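Local structure of cytosine deaminase (Klebsiella pneumoniae, 4R85) at residues I154-T165 against K187-L198. The protein probably deaminates 5-methylcytosine and cytosine; it binds 5-methylcytosine beside an iron(II) ion in an amidohydrolase-fold active site. Sequence-based numbering, arbitrary orientation.
Sequences IESYPNGRELMT and KGVSSVMFLMDL
R161 lies over one face of the F194 ring, with CG 3.7 Å from the ring centroid in a CH-pi contact, 10° off the normal. M164 CB and T165 OG1 meet the ring edge. F194 CB in turn sits over the centre of one guanidinium face, while E155 CD lies in plane at the guanidinium edge. This joins helix 160-170 and the loop before it to helix 185-202, on the outside of the amidohydrolase TIM barrel. The short helical segments run in roughly the same direction, 26° apart. R161 is extended from CG to NE and slides past F194 toward E155. It grips the carboxylate side-on: R161 NH2 bonds E155 OE1 on its syn lone pair, nearly straight (175°), and NE bonds E155 OE2. The two bonds probably fix the rotation of the guanidinium, which is tilted against the ring. S190 OG adds a short 2.6 Å bond to E155 OE1 from above the carboxylate plane, tying the salt bridge to helix 185-202. On the buried side, I154 CG2 packs 3.8 Å from F194 CD2, and M164 CB touches L198 CD2. M164 and L195 both reach V175 of the barrel wall. T165 OG1 bonds R161 O at 2.9 Å, across the carbonyl plane from T165 N.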
loop_
_atom_site.group_PDB
_atom_site.type_symbol
_atom_site.label_atom_id
_atom_site.label_comp_id
_atom_site.label_asym_id
_atom_site.label_seq_id
_atom_site.Cartn_x
_atom_site.Cartn_y
_atom_site.Cartn_z
ATOM N N ILE A 154 2.418 31.770 9.609
ATOM C CA ILE A 154 3.319 32.911 9.668
ATOM C C ILE A 154 2.588 34.154 10.187
ATOM O O ILE A 154 3.071 34.851 11.087
ATOM C CB ILE A 154 3.904 33.206 8.265
ATOM C CG1 ILE A 154 4.765 32.029 7.815
ATOM C CG2 ILE A 154 4.708 34.503 8.272
ATOM C CD1 ILE A 154 5.308 32.161 6.402
ATOM N N GLU A 155 1.426 34.439 9.610
ATOM C CA GLU A 155 0.707 35.668 9.919
ATOM C C GLU A 155 -0.246 35.456 11.084
ATOM O O GLU A 155 -0.763 36.414 11.646
ATOM C CB GLU A 155 -0.103 36.145 8.701
ATOM C CG GLU A 155 0.624 36.104 7.363
ATOM C CD GLU A 155 1.671 37.212 7.215
ATOM O OE1 GLU A 155 1.935 37.621 6.066
ATOM O OE2 GLU A 155 2.232 37.680 8.234
ATOM N N SER A 156 -0.476 34.192 11.429
ATOM C CA SER A 156 -1.556 33.823 12.343
ATOM C C SER A 156 -1.050 33.357 13.718
ATOM O O SER A 156 -1.844 33.015 14.597
ATOM C CB SER A 156 -2.424 32.733 11.693
ATOM O OG SER A 156 -2.750 33.055 10.336
ATOM N N TYR A 157 0.268 33.346 13.892
ATOM C CA TYR A 157 0.915 32.909 15.131
ATOM C C TYR A 157 1.761 34.065 15.651
ATOM O O TYR A 157 2.362 34.784 14.852
ATOM C CB TYR A 157 1.815 31.708 14.834
ATOM C CG TYR A 157 2.413 31.051 16.055
ATOM C CD1 TYR A 157 3.708 31.355 16.471
ATOM C CD2 TYR A 157 1.679 30.131 16.799
ATOM C CE1 TYR A 157 4.260 30.761 17.594
ATOM C CE2 TYR A 157 2.224 29.530 17.932
ATOM C CZ TYR A 157 3.513 29.850 18.320
ATOM O OH TYR A 157 4.061 29.259 19.429
ATOM N N PRO A 158 1.799 34.267 16.987
ATOM C CA PRO A 158 2.577 35.373 17.563
ATOM C C PRO A 158 4.032 35.375 17.084
ATOM O O PRO A 158 4.719 34.356 17.198
ATOM C CB PRO A 158 2.519 35.103 19.071
ATOM C CG PRO A 158 1.290 34.304 19.262
ATOM C CD PRO A 158 1.120 33.469 18.026
ATOM N N ASN A 159 4.476 36.508 16.539
ATOM C CA ASN A 159 5.854 36.665 16.073
ATOM C C ASN A 159 6.272 35.665 14.993
ATOM O O ASN A 159 7.462 35.361 14.847
ATOM C CB ASN A 159 6.793 36.571 17.266
ATOM C CG ASN A 159 6.298 37.392 18.436
ATOM O OD1 ASN A 159 5.950 36.853 19.497
ATOM N ND2 ASN A 159 6.225 38.699 18.238
ATOM N N GLY A 160 5.300 35.156 14.245
ATOM C CA GLY A 160 5.570 34.198 13.186
ATOM C C GLY A 160 6.676 34.600 12.225
ATOM O O GLY A 160 7.528 33.777 11.867
ATOM N N ARG A 161 6.686 35.862 11.808
ATOM C CA ARG A 161 7.729 36.325 10.880
ATOM C C ARG A 161 9.130 36.328 11.515
ATOM O O ARG A 161 10.105 35.946 10.856
ATOM C CB ARG A 161 7.377 37.699 10.282
ATOM C CG ARG A 161 6.194 37.669 9.296
ATOM C CD ARG A 161 5.930 39.058 8.680
ATOM N NE ARG A 161 4.876 39.011 7.667
ATOM C CZ ARG A 161 4.823 39.801 6.595
ATOM N NH1 ARG A 161 5.764 40.711 6.392
ATOM N NH2 ARG A 161 3.829 39.674 5.718
ATOM N N GLU A 162 9.222 36.736 12.789
ATOM C CA GLU A 162 10.483 36.709 13.533
ATOM C C GLU A 162 11.017 35.302 13.673
ATOM O O GLU A 162 12.219 35.077 13.595
ATOM C CB GLU A 162 10.307 37.234 14.972
ATOM C CG GLU A 162 10.057 38.702 15.114
ATOM C CD GLU A 162 10.137 39.158 16.568
ATOM O OE1 GLU A 162 10.138 38.303 17.503
ATOM O OE2 GLU A 162 10.227 40.384 16.766
ATOM N N LEU A 163 10.120 34.367 13.957
ATOM C CA LEU A 163 10.511 32.973 14.139
ATOM C C LEU A 163 11.029 32.358 12.840
ATOM O O LEU A 163 12.024 31.636 12.845
ATOM C CB LEU A 163 9.341 32.155 14.680
ATOM C CG LEU A 163 9.033 32.485 16.146
ATOM C CD1 LEU A 163 7.651 31.946 16.525
ATOM C CD2 LEU A 163 10.118 31.896 17.036
ATOM N N MET A 164 10.357 32.652 11.737
ATOM C CA MET A 164 10.812 32.180 10.418
ATOM C C MET A 164 12.203 32.728 10.111
ATOM O O MET A 164 13.086 32.000 9.669
ATOM C CB MET A 164 9.840 32.609 9.324
ATOM C CG MET A 164 8.539 31.807 9.305
ATOM S SD MET A 164 8.827 30.098 8.811
ATOM C CE MET A 164 9.180 30.305 7.044
ATOM N N THR A 165 12.387 34.018 10.367
ATOM C CA THR A 165 13.658 34.690 10.094
ATOM C C THR A 165 14.755 34.116 10.976
ATOM O O THR A 165 15.854 33.823 10.507
ATOM C CB THR A 165 13.523 36.209 10.321
ATOM O OG1 THR A 165 12.485 36.723 9.476
ATOM C CG2 THR A 165 14.833 36.944 10.033
ATOM N N LYS A 187 -4.309 36.870 4.323
ATOM C CA LYS A 187 -3.118 36.537 5.098
ATOM C C LYS A 187 -2.384 35.333 4.524
ATOM O O LYS A 187 -1.162 35.220 4.637
ATOM C CB LYS A 187 -3.471 36.343 6.578
ATOM C CG LYS A 187 -3.713 37.682 7.257
ATOM C CD LYS A 187 -3.980 37.564 8.740
ATOM C CE LYS A 187 -4.350 38.936 9.283
ATOM N NZ LYS A 187 -4.348 38.984 10.769
ATOM N N GLY A 188 -3.131 34.431 3.899
ATOM C CA GLY A 188 -2.520 33.341 3.161
ATOM C C GLY A 188 -1.646 33.912 2.051
ATOM O O GLY A 188 -0.508 33.492 1.858
ATOM N N VAL A 189 -2.169 34.901 1.339
ATOM C CA VAL A 189 -1.418 35.494 0.230
ATOM C C VAL A 189 -0.196 36.257 0.735
ATOM O O VAL A 189 0.903 36.097 0.197
ATOM C CB VAL A 189 -2.313 36.387 -0.654
ATOM C CG1 VAL A 189 -1.477 37.236 -1.611
ATOM C CG2 VAL A 189 -3.325 35.528 -1.415
ATOM N N SER A 190 -0.374 37.070 1.770
ATOM C CA SER A 190 0.748 37.829 2.314
ATOM C C SER A 190 1.822 36.895 2.865
ATOM O O SER A 190 3.015 37.210 2.790
ATOM C CB SER A 190 0.300 38.842 3.372
ATOM O OG SER A 190 -0.151 38.190 4.547
ATOM N N SER A 191 1.414 35.739 3.394
ATOM C CA SER A 191 2.406 34.785 3.901
ATOM C C SER A 191 3.323 34.294 2.775
ATOM O O SER A 191 4.531 34.131 2.970
ATOM C CB SER A 191 1.754 33.610 4.644
ATOM O OG SER A 191 1.168 32.665 3.760
ATOM N N VAL A 192 2.752 34.065 1.594
ATOM C CA VAL A 192 3.567 33.598 0.470
ATOM C C VAL A 192 4.527 34.697 0.017
ATOM O O VAL A 192 5.702 34.421 -0.261
ATOM C CB VAL A 192 2.709 33.077 -0.705
ATOM C CG1 VAL A 192 3.590 32.757 -1.916
ATOM C CG2 VAL A 192 1.894 31.844 -0.274
ATOM N N MET A 193 4.049 35.939 -0.032
ATOM C CA MET A 193 4.927 37.058 -0.398
ATOM C C MET A 193 6.091 37.184 0.582
ATOM O O MET A 193 7.248 37.339 0.170
ATOM C CB MET A 193 4.151 38.375 -0.465
ATOM C CG MET A 193 2.979 38.350 -1.434
ATOM S SD MET A 193 3.501 37.938 -3.133
ATOM C CE MET A 193 1.921 38.032 -3.987
ATOM N N PHE A 194 5.784 37.090 1.876
ATOM C CA PHE A 194 6.813 37.127 2.908
ATOM C C PHE A 194 7.854 36.014 2.762
ATOM O O PHE A 194 9.052 36.270 2.831
ATOM C CB PHE A 194 6.205 37.063 4.322
ATOM C CG PHE A 194 7.233 36.817 5.390
ATOM C CD1 PHE A 194 8.031 37.863 5.853
ATOM C CD2 PHE A 194 7.451 35.539 5.889
ATOM C CE1 PHE A 194 9.007 37.640 6.825
ATOM C CE2 PHE A 194 8.426 35.310 6.870
ATOM C CZ PHE A 194 9.200 36.363 7.334
ATOM N N LEU A 195 7.397 34.779 2.609
ATOM C CA LEU A 195 8.313 33.650 2.636
ATOM C C LEU A 195 9.208 33.653 1.395
ATOM O O LEU A 195 10.378 33.292 1.467
ATOM C CB LEU A 195 7.579 32.312 2.803
ATOM C CG LEU A 195 6.789 31.659 1.661
ATOM C CD1 LEU A 195 7.668 30.780 0.743
ATOM C CD2 LEU A 195 5.642 30.832 2.244
ATOM N N MET A 196 8.658 34.080 0.266
ATOM C CA MET A 196 9.461 34.209 -0.946
ATOM C C MET A 196 10.505 35.323 -0.810
ATOM O O MET A 196 11.648 35.155 -1.227
ATOM C CB MET A 196 8.572 34.412 -2.183
ATOM C CG MET A 196 7.716 33.197 -2.524
ATOM S SD MET A 196 8.656 31.717 -3.001
ATOM C CE MET A 196 9.047 32.098 -4.721
ATOM N N ASP A 197 10.120 36.449 -0.205
ATOM C CA ASP A 197 11.078 37.519 0.079
ATOM C C ASP A 197 12.190 37.024 0.999
ATOM O O ASP A 197 13.370 37.321 0.781
ATOM C CB ASP A 197 10.391 38.724 0.741
ATOM C CG ASP A 197 9.536 39.527 -0.230
ATOM O OD1 ASP A 197 9.691 39.350 -1.459
ATOM O OD2 ASP A 197 8.722 40.351 0.240
ATOM N N LEU A 198 11.798 36.305 2.052
ATOM C CA LEU A 198 12.746 35.700 2.985
ATOM C C LEU A 198 13.747 34.790 2.259
ATOM O O LEU A 198 14.954 34.940 2.414
ATOM C CB LEU A 198 11.990 34.903 4.058
ATOM C CG LEU A 198 12.803 34.333 5.225
ATOM C CD1 LEU A 198 13.475 35.443 6.029
ATOM C CD2 LEU A 198 11.904 33.451 6.125
HETATM O O HOH W 1 3.722 40.611 2.957
#